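Local coordinates for protein aspartate carbamoyltransferase (PDB 7K46) that probably catalyses transfer of the carbamoyl group from carbamoyl phosphate to L-aspartate, giving N-carbamoyl-L-aspartate in pyrimidine biosynthesis, at residues A306-R309 with Q310-Y313; S63-L66 with S67-A71; L200-P203 with A204-E208. All coordinates share one frame; numbering follows the deposited sequence.

Contact 1 of 3, residues A306-R309 with Q310-Y313; sequences AYFR and QMRY
Backbone bonds from Ala306 and Arg309 to Gln310 and Tyr313 make this a local, helix-starting contact, where the loop after strand 284-286 winds into helix 309-326. Gln310 N donates to Ala306 O at 2.8 Å, and Tyr313 N reaches Arg309 O at 2.9 Å with a nearly straight N-H (165°). Between them Met311 N bonds Phe308 O at 3.1 Å from well above the carbonyl plane, a tighter turn than the four-residue spacing of its neighbours.

The side chains fan out around this turn. Phe308 and Met311 run side by side, and the methyl CE of Met311 meets the ring edge at CD1 of Phe308 (4.1 Å); one ring face is taken by CD2 of Tyr307, 3.7 Å above its centre. With CG anti to its own N (chi1 -175°), the extended Gln310 lays OE1 3.5 Å from CA of Tyr307, while its amide bonds His287 N through OE1 and Asp148 through NE2. CE2 of Tyr313 comes to 4.1 Å from CB of Arg309, and the guanidinium of Arg309 lies with one face over CA of Ala306.

Glu155 accepts from both Arg309 NE and Tyr313 OH. A flexible, charged chain and a rigid phenol one turn apart thus share a carboxylate on helix 142-156, which probably keeps Glu155 ionised and ties the new helix to that neighbour.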
ATOM      1  N   ALA A 306       2.236 -30.088   5.422  1.00 17.50           N
ATOM      2  CA  ALA A 306       1.311 -29.104   5.970  1.00 18.11           C
ATOM      3  C   ALA A 306       1.842 -27.670   5.936  1.00 19.17           C
ATOM      4  O   ALA A 306       1.134 -26.754   6.373  1.00 19.17           O
ATOM      5  CB  ALA A 306       0.947 -29.493   7.410  1.00 17.51           C
ATOM      6  N   TYR A 307       3.059 -27.445   5.436  1.00 17.74           N
ATOM      7  CA  TYR A 307       3.679 -26.129   5.578  1.00 16.65           C
ATOM      8  C   TYR A 307       3.062 -25.060   4.681  1.00 20.39           C
ATOM      9  O   TYR A 307       3.312 -23.870   4.916  1.00 16.54           O
ATOM     10  CB  TYR A 307       5.194 -26.209   5.323  1.00 17.97           C
ATOM     11  CG  TYR A 307       5.612 -27.211   4.259  1.00 18.93           C
ATOM     12  CD1 TYR A 307       5.824 -28.555   4.588  1.00 17.24           C
ATOM     13  CD2 TYR A 307       5.810 -26.817   2.934  1.00 18.22           C
ATOM     14  CE1 TYR A 307       6.202 -29.485   3.625  1.00 19.93           C
ATOM     15  CE2 TYR A 307       6.195 -27.745   1.956  1.00 19.93           C
ATOM     16  CZ  TYR A 307       6.388 -29.078   2.317  1.00 22.83           C
ATOM     17  OH  TYR A 307       6.767 -30.006   1.374  1.00 20.44           O
ATOM     18  N   PHE A 308       2.270 -25.433   3.674  1.00 16.47           N
ATOM     19  CA  PHE A 308       1.541 -24.395   2.950  1.00 18.29           C
ATOM     20  C   PHE A 308       0.214 -24.074   3.638  1.00 18.45           C
ATOM     21  O   PHE A 308      -0.137 -22.902   3.801  1.00 17.88           O
ATOM     22  CB  PHE A 308       1.308 -24.823   1.492  1.00 20.23           C
ATOM     23  CG  PHE A 308       2.574 -25.161   0.754  1.00 18.60           C
ATOM     24  CD1 PHE A 308       3.640 -24.268   0.730  1.00 17.58           C
ATOM     25  CD2 PHE A 308       2.700 -26.375   0.085  1.00 19.16           C
ATOM     26  CE1 PHE A 308       4.822 -24.575   0.051  1.00 18.69           C
ATOM     27  CE2 PHE A 308       3.870 -26.684  -0.599  1.00 20.15           C
ATOM     28  CZ  PHE A 308       4.932 -25.789  -0.609  1.00 18.63           C
ATOM     29  N   ARG A 309      -0.533 -25.103   4.048  1.00 17.18           N
ATOM     30  CA  ARG A 309      -1.745 -24.873   4.834  1.00 16.79           C
ATOM     31  C   ARG A 309      -1.441 -24.116   6.124  1.00 17.97           C
ATOM     32  O   ARG A 309      -2.271 -23.325   6.598  1.00 17.91           O
ATOM     33  CB  ARG A 309      -2.421 -26.207   5.151  1.00 18.04           C
ATOM     34  CG  ARG A 309      -2.961 -26.945   3.911  1.00 19.45           C
ATOM     35  CD  ARG A 309      -3.821 -28.168   4.291  1.00 23.62           C
ATOM     36  NE  ARG A 309      -3.077 -29.213   4.990  1.00 21.36           N
ATOM     37  CZ  ARG A 309      -2.341 -30.137   4.382  1.00 25.69           C
ATOM     38  NH1 ARG A 309      -2.189 -30.144   3.066  1.00 19.85           N
ATOM     39  NH2 ARG A 309      -1.745 -31.078   5.112  1.00 21.65           N
ATOM     40  N   GLN A 310      -0.258 -24.352   6.698  1.00 17.06           N
ATOM     41  CA  GLN A 310       0.194 -23.645   7.895  1.00 16.34           C
ATOM     42  C   GLN A 310       0.049 -22.127   7.742  1.00 20.36           C
ATOM     43  O   GLN A 310      -0.354 -21.429   8.685  1.00 17.26           O
ATOM     44  CB  GLN A 310       1.653 -24.055   8.151  1.00 16.01           C
ATOM     45  CG  GLN A 310       2.336 -23.543   9.410  1.00 14.96           C
ATOM     46  CD  GLN A 310       3.725 -24.164   9.582  1.00 19.76           C
ATOM     47  OE1 GLN A 310       4.084 -25.112   8.871  1.00 18.65           O
ATOM     48  NE2 GLN A 310       4.496 -23.654  10.544  1.00 14.81           N
ATOM     49  N   MET A 311       0.365 -21.597   6.556  1.00 15.60           N
ATOM     50  CA  MET A 311       0.226 -20.157   6.330  1.00 17.23           C
ATOM     51  C   MET A 311      -1.225 -19.715   6.356  1.00 18.49           C
ATOM     52  O   MET A 311      -1.522 -18.594   6.793  1.00 18.65           O
ATOM     53  CB  MET A 311       0.863 -19.759   4.995  1.00 17.34           C
ATOM     54  CG  MET A 311       2.384 -19.781   5.035  1.00 16.44           C
ATOM     55  SD  MET A 311       3.109 -19.217   3.490  1.00 18.10           S
ATOM     56  CE  MET A 311       2.924 -20.674   2.456  1.00 18.49           C
ATOM     57  N   ARG A 312      -2.142 -20.564   5.880  1.00 15.34           N
ATOM     58  CA  ARG A 312      -3.555 -20.207   5.920  1.00 18.29           C
ATOM     59  C   ARG A 312      -4.093 -20.277   7.346  1.00 21.21           C
ATOM     60  O   ARG A 312      -4.906 -19.436   7.756  1.00 18.13           O
ATOM     61  CB  ARG A 312      -4.346 -21.110   4.974  1.00 19.60           C
ATOM     62  CG  ARG A 312      -5.829 -20.747   4.862  1.00 23.53           C
ATOM     63  CD  ARG A 312      -6.384 -21.123   3.493  1.00 24.57           C
ATOM     64  NE  ARG A 312      -7.795 -20.796   3.326  1.00 28.20           N
ATOM     65  CZ  ARG A 312      -8.237 -19.669   2.784  1.00 34.34           C
ATOM     66  NH1 ARG A 312      -7.407 -18.684   2.467  1.00 28.14           N
ATOM     67  NH2 ARG A 312      -9.544 -19.527   2.548  1.00 31.55           N
ATOM     68  N   TYR A 313      -3.634 -21.251   8.135  1.00 15.10           N
ATOM     69  CA  TYR A 313      -3.926 -21.191   9.562  1.00 17.72           C
ATOM     70  C   TYR A 313      -3.396 -19.902  10.176  1.00 19.35           C
ATOM     71  O   TYR A 313      -4.035 -19.342  11.071  1.00 16.60           O
ATOM     72  CB  TYR A 313      -3.352 -22.414  10.282  1.00 16.42           C
ATOM     73  CG  TYR A 313      -4.040 -23.700   9.890  1.00 17.21           C
ATOM     74  CD1 TYR A 313      -5.398 -23.877  10.112  1.00 17.92           C
ATOM     75  CD2 TYR A 313      -3.323 -24.741   9.304  1.00 21.78           C
ATOM     76  CE1 TYR A 313      -6.043 -25.059   9.746  1.00 24.73           C
ATOM     77  CE2 TYR A 313      -3.952 -25.928   8.939  1.00 21.10           C
ATOM     78  CZ  TYR A 313      -5.312 -26.077   9.160  1.00 25.75           C
ATOM     79  OH  TYR A 313      -5.926 -27.260   8.798  1.00 29.70           O
TER

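Contact 2 of 3, residues S63-L66 with S67-A71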
ATOM      1  N   SER A  63       7.580 -10.108   4.125  1.00 20.51           N
ATOM      2  CA  SER A  63       6.351  -9.973   3.356  1.00 26.01           C
ATOM      3  C   SER A  63       5.342 -11.045   3.732  1.00 25.19           C
ATOM      4  O   SER A  63       4.136 -10.776   3.730  1.00 20.49           O
ATOM      5  CB  SER A  63       6.652 -10.027   1.860  1.00 28.02           C
ATOM      6  OG  SER A  63       7.392  -8.883   1.457  1.00 33.22           O
ATOM      7  N   ARG A  64       5.815 -12.253   4.064  1.00 18.27           N
ATOM      8  CA  ARG A  64       4.911 -13.324   4.495  1.00 17.45           C
ATOM      9  C   ARG A  64       4.120 -12.925   5.744  1.00 21.40           C
ATOM     10  O   ARG A  64       2.892 -13.060   5.789  1.00 17.60           O
ATOM     11  CB  ARG A  64       5.712 -14.609   4.742  1.00 21.15           C
ATOM     12  CG  ARG A  64       4.937 -15.740   5.447  1.00 21.40           C
ATOM     13  CD  ARG A  64       5.775 -17.043   5.499  1.00 21.67           C
ATOM     14  NE  ARG A  64       5.947 -17.613   4.165  1.00 21.40           N
ATOM     15  CZ  ARG A  64       7.045 -17.499   3.431  1.00 21.66           C
ATOM     16  NH1 ARG A  64       8.138 -16.901   3.897  1.00 21.70           N
ATOM     17  NH2 ARG A  64       7.052 -17.997   2.201  1.00 23.47           N
ATOM     18  N   THR A  65       4.803 -12.428   6.779  1.00 17.10           N
ATOM     19  CA  THR A  65       4.091 -12.064   8.004  1.00 15.10           C
ATOM     20  C   THR A  65       3.281 -10.776   7.817  1.00 17.03           C
ATOM     21  O   THR A  65       2.134 -10.679   8.280  1.00 15.37           O
ATOM     22  CB  THR A  65       5.084 -11.940   9.163  1.00 22.86           C
ATOM     23  OG1 THR A  65       5.671 -13.231   9.420  1.00 22.32           O
ATOM     24  CG2 THR A  65       4.388 -11.467  10.423  1.00 18.30           C
ATOM     25  N   LEU A  66       3.855  -9.788   7.134  1.00 16.99           N
ATOM     26  CA  LEU A  66       3.151  -8.526   6.912  1.00 16.23           C
ATOM     27  C   LEU A  66       1.844  -8.746   6.154  1.00 17.88           C
ATOM     28  O   LEU A  66       0.780  -8.275   6.575  1.00 17.53           O
ATOM     29  CB  LEU A  66       4.061  -7.559   6.149  1.00 17.42           C
ATOM     30  CG  LEU A  66       3.451  -6.226   5.698  1.00 19.12           C
ATOM     31  CD1 LEU A  66       2.949  -5.453   6.901  1.00 16.94           C
ATOM     32  CD2 LEU A  66       4.482  -5.411   4.918  1.00 23.14           C
ATOM     33  N   SER A  67       1.899  -9.459   5.024  1.00 18.26           N
ATOM     34  CA  SER A  67       0.689  -9.594   4.211  1.00 18.22           C
ATOM     35  C   SER A  67      -0.394 -10.361   4.961  1.00 17.87           C
ATOM     36  O   SER A  67      -1.584 -10.069   4.806  1.00 15.60           O
ATOM     37  CB  SER A  67       1.021 -10.267   2.878  1.00 17.31           C
ATOM     38  OG  SER A  67       1.565 -11.565   3.075  1.00 20.79           O
ATOM     39  N   SER A  68      -0.001 -11.309   5.811  1.00 16.15           N
ATOM     40  CA  SER A  68      -0.976 -12.056   6.607  1.00 16.84           C
ATOM     41  C   SER A  68      -1.722 -11.139   7.578  1.00 16.25           C
ATOM     42  O   SER A  68      -2.954 -11.202   7.687  1.00 15.12           O
ATOM     43  CB  SER A  68      -0.268 -13.183   7.362  1.00 16.30           C
ATOM     44  OG  SER A  68      -1.204 -14.049   7.993  1.00 19.61           O
ATOM     45  N   PHE A  69      -0.990 -10.280   8.302  1.00 15.37           N
ATOM     46  CA  PHE A  69      -1.646  -9.303   9.180  1.00 14.64           C
ATOM     47  C   PHE A  69      -2.579  -8.387   8.393  1.00 13.35           C
ATOM     48  O   PHE A  69      -3.699  -8.100   8.835  1.00 16.00           O
ATOM     49  CB  PHE A  69      -0.605  -8.452   9.924  1.00 13.55           C
ATOM     50  CG  PHE A  69      -0.139  -9.054  11.221  1.00 15.08           C
ATOM     51  CD1 PHE A  69      -0.946  -9.001  12.350  1.00 16.78           C
ATOM     52  CD2 PHE A  69       1.112  -9.641  11.315  1.00 17.00           C
ATOM     53  CE1 PHE A  69      -0.522  -9.558  13.566  1.00 16.64           C
ATOM     54  CE2 PHE A  69       1.550 -10.194  12.521  1.00 17.09           C
ATOM     55  CZ  PHE A  69       0.726 -10.149  13.646  1.00 15.69           C
ATOM     56  N   CYS A  70      -2.123  -7.899   7.240  1.00 14.62           N
ATOM     57  CA  CYS A  70      -2.955  -7.000   6.439  1.00 14.95           C
ATOM     58  C   CYS A  70      -4.193  -7.708   5.913  1.00 16.65           C
ATOM     59  O   CYS A  70      -5.297  -7.152   5.954  1.00 14.46           O
ATOM     60  CB  CYS A  70      -2.148  -6.421   5.280  1.00 14.89           C
ATOM     61  SG  CYS A  70      -0.830  -5.336   5.886  1.00 18.51           S
ATOM     62  N   ALA A  71      -4.027  -8.931   5.406  1.00 12.83           N
ATOM     63  CA  ALA A  71      -5.179  -9.670   4.896  1.00 12.97           C
ATOM     64  C   ALA A  71      -6.161  -9.998   6.014  1.00 14.75           C
ATOM     65  O   ALA A  71      -7.382  -9.919   5.822  1.00 13.87           O
ATOM     66  CB  ALA A  71      -4.714 -10.948   4.202  1.00 13.63           C
TER
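Thr65 and Phe69, one helical turn apart, lie side by side and point the same way from helix 63-74. The methyl CG2 of Thr65 meets the Phe69 ring in its plane, at the edge, 3.8 Å from CE2; Thr65 O also faces that edge, 3.4 Å from CD2. A branched residue suits this place because CG2, anti to the backbone N, gives the aromatic an apolar neighbour while OG1 is turned another way. A second apolar contact, also one turn apart, brings CD1 of Leu66 to 3.9 Å from SG of Cys70.

Ser67 turns back on the helix. Its chi1 of 60° places OG between its own N and carbonyl carbon, from where it donates to Ser63 O at 2.8 Å. Ser67 N bonds the same oxygen at 2.9 Å from the opposite face of the carbonyl plane, so two donors grip one acceptor and the small hydroxyl is satisfied within its own helix.

Several sides of the helix meet other parts of the protein. Leu66 and Cys70 rest on Pro56 of strand 53-58, Phe69 reaches Val111 of strand 109-113, Thr65 and Phe69 touch Arg318 of helix 309-326, and Ser67 packs on Tyr106 of the second subunit.

Contact 3 of 3, residues L200-P203 with A204-E208; sequences LEMP and AEVLE
Met202 and Pro203 meet Val206 and Leu207 at the N-terminus of helix 204-217, with Pro203 in the N-cap position. The helix follows strand 191-195 in the parallel sheet of the Asp/Orn-binding domain, a Rossmann-like arrangement in which it leads on to edge strand 220-224.

The polar part of the contact belongs to the backbone. Pro203 O receives Val206 N at 3.0 Å, with the donor 57° out of the carbonyl plane and an N-H angle of 135°, the bent geometry of a tight first turn. Leu207 N approaches the same oxygen at 3.4 Å, a weak bond, before Glu208 N bonds Ala204 O at 2.9 Å within the helix. Proline suits the start of a helix: its ring fixes phi at -64°, and the amide hydrogen it lacks is not needed there by the helical bonding pattern. Ala204 and Glu205 follow on the exposed side, where a small methyl and a carboxylate can both stand in solvent; acidic side chains near a helix N-terminus are generally compatible with the positive end of its dipole.

The apolar part is made by side chains on the inner side. Met202 folds back through bends at chi2 and chi3 and crosses Val206 at about a right angle. Its flexible thioether can follow the fixed, branched surface of the valine, and it also reaches Leu180 of helix 174-186. His177 of that helix touches Met202, Pro203 and Val206 alike, while Met202 and Leu207 both rest on Leu194 of strand 191-195. CD2 of Leu207 approaches CG of Met202 at 4.2 Å, and CD of Pro203 lies the same distance from CG2 of Val206. The other branch of the valine, CG1, stands anti to its backbone N and comes within 3.7 Å of SD of Met202.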
ATOM      1  N   LEU A 200      25.253 -27.047  17.338  1.00 26.43           N
ATOM      2  CA  LEU A 200      24.091 -26.182  17.179  1.00 27.71           C
ATOM      3  C   LEU A 200      22.923 -26.659  18.041  1.00 26.09           C
ATOM      4  O   LEU A 200      21.756 -26.456  17.688  1.00 24.33           O
ATOM      5  CB  LEU A 200      23.682 -26.099  15.707  1.00 25.55           C
ATOM      6  CG  LEU A 200      24.709 -25.517  14.731  1.00 29.71           C
ATOM      7  CD1 LEU A 200      24.114 -25.397  13.328  1.00 28.45           C
ATOM      8  CD2 LEU A 200      25.224 -24.155  15.219  1.00 31.14           C
ATOM      9  N   GLU A 201      23.227 -27.289  19.171  1.00 25.03           N
ATOM     10  CA  GLU A 201      22.196 -27.843  20.033  1.00 23.47           C
ATOM     11  C   GLU A 201      21.368 -26.734  20.671  1.00 26.13           C
ATOM     12  O   GLU A 201      21.807 -25.585  20.809  1.00 26.36           O
ATOM     13  CB  GLU A 201      22.810 -28.706  21.139  1.00 28.57           C
ATOM     14  CG  GLU A 201      23.460 -30.005  20.667  1.00 31.83           C
ATOM     15  CD  GLU A 201      24.815 -29.787  20.023  1.00 32.60           C
ATOM     16  OE1 GLU A 201      25.403 -28.704  20.219  1.00 29.88           O
ATOM     17  OE2 GLU A 201      25.293 -30.702  19.318  1.00 31.67           O
ATOM     18  N   MET A 202      20.151 -27.098  21.053  1.00 24.81           N
ATOM     19  CA  MET A 202      19.323 -26.261  21.907  1.00 22.68           C
ATOM     20  C   MET A 202      20.123 -25.829  23.139  1.00 26.59           C
ATOM     21  O   MET A 202      20.751 -26.679  23.790  1.00 28.22           O
ATOM     22  CB  MET A 202      18.072 -27.050  22.315  1.00 25.81           C
ATOM     23  CG  MET A 202      17.097 -26.304  23.198  1.00 25.95           C
ATOM     24  SD  MET A 202      16.264 -24.967  22.325  1.00 25.19           S
ATOM     25  CE  MET A 202      15.241 -25.858  21.150  1.00 21.35           C
ATOM     26  N   PRO A 203      20.145 -24.540  23.477  1.00 24.20           N
ATOM     27  CA  PRO A 203      20.981 -24.086  24.595  1.00 26.64           C
ATOM     28  C   PRO A 203      20.533 -24.673  25.928  1.00 28.13           C
ATOM     29  O   PRO A 203      19.344 -24.895  26.174  1.00 23.13           O
ATOM     30  CB  PRO A 203      20.806 -22.562  24.572  1.00 26.92           C
ATOM     31  CG  PRO A 203      20.438 -22.250  23.139  1.00 26.77           C
ATOM     32  CD  PRO A 203      19.561 -23.409  22.728  1.00 25.33           C
ATOM     33  N   ALA A 204      21.516 -24.918  26.796  1.00 29.42           N
ATOM     34  CA  ALA A 204      21.225 -25.475  28.114  1.00 28.80           C
ATOM     35  C   ALA A 204      20.266 -24.590  28.899  1.00 27.82           C
ATOM     36  O   ALA A 204      19.457 -25.096  29.686  1.00 28.23           O
ATOM     37  CB  ALA A 204      22.521 -25.672  28.894  1.00 31.36           C
ATOM     38  N   GLU A 205      20.344 -23.271  28.708  1.00 26.91           N
ATOM     39  CA  GLU A 205      19.459 -22.368  29.436  1.00 26.74           C
ATOM     40  C   GLU A 205      17.995 -22.603  29.076  1.00 28.87           C
ATOM     41  O   GLU A 205      17.109 -22.388  29.912  1.00 25.39           O
ATOM     42  CB  GLU A 205      19.848 -20.911  29.153  1.00 35.71           C
ATOM     43  CG  GLU A 205      19.055 -19.890  29.962  1.00 48.38           C
ATOM     44  CD  GLU A 205      19.345 -18.447  29.566  1.00 59.89           C
ATOM     45  OE1 GLU A 205      19.681 -18.197  28.385  1.00 57.12           O
ATOM     46  OE2 GLU A 205      19.235 -17.563  30.443  1.00 60.20           O
ATOM     47  N   VAL A 206      17.718 -23.032  27.842  1.00 22.26           N
ATOM     48  CA  VAL A 206      16.339 -23.299  27.442  1.00 23.02           C
ATOM     49  C   VAL A 206      15.845 -24.604  28.054  1.00 25.11           C
ATOM     50  O   VAL A 206      14.696 -24.696  28.499  1.00 24.37           O
ATOM     51  CB  VAL A 206      16.216 -23.313  25.907  1.00 24.35           C
ATOM     52  CG1 VAL A 206      14.807 -23.736  25.485  1.00 23.45           C
ATOM     53  CG2 VAL A 206      16.563 -21.938  25.333  1.00 22.69           C
ATOM     54  N   LEU A 207      16.702 -25.632  28.098  1.00 22.22           N
ATOM     55  CA  LEU A 207      16.321 -26.871  28.775  1.00 23.29           C
ATOM     56  C   LEU A 207      16.099 -26.639  30.266  1.00 26.91           C
ATOM     57  O   LEU A 207      15.189 -27.225  30.865  1.00 23.92           O
ATOM     58  CB  LEU A 207      17.387 -27.946  28.544  1.00 23.41           C
ATOM     59  CG  LEU A 207      17.588 -28.375  27.087  1.00 26.11           C
ATOM     60  CD1 LEU A 207      18.657 -29.477  26.964  1.00 24.17           C
ATOM     61  CD2 LEU A 207      16.262 -28.810  26.457  1.00 28.47           C
ATOM     62  N   GLU A 208      16.919 -25.787  30.886  1.00 23.79           N
ATOM     63  CA  GLU A 208      16.678 -25.447  32.283  1.00 23.66           C
ATOM     64  C   GLU A 208      15.353 -24.717  32.435  1.00 27.28           C
ATOM     65  O   GLU A 208      14.626 -24.934  33.407  1.00 24.80           O
ATOM     66  CB  GLU A 208      17.830 -24.603  32.831  1.00 30.46           C
TER

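Along the chain contact 2 comes first, then contact 3, then contact 1. Contact 2 lies in the carbamoyl-phosphate-binding part of the chain, in a beta-alpha-beta unit of the four-stranded parallel sheet; contacts 1 and 3 fall in the Asp/Orn-binding part, contact 3 beside the five-stranded sheet. Contacts 1 and 2 have centres 14 Å apart and touch, Met311 SD lying 3.3 Å from Arg64 NE, so the late helix 309-326 packs back against the early helix 63-74. Both also meet the second subunit, so this packing of two helices lies at a subunit interface of the three-chain assembly. Contact 3 is remote, its centre 28 Å and 31 Å from those of contacts 1 and 2, and touches no other chain.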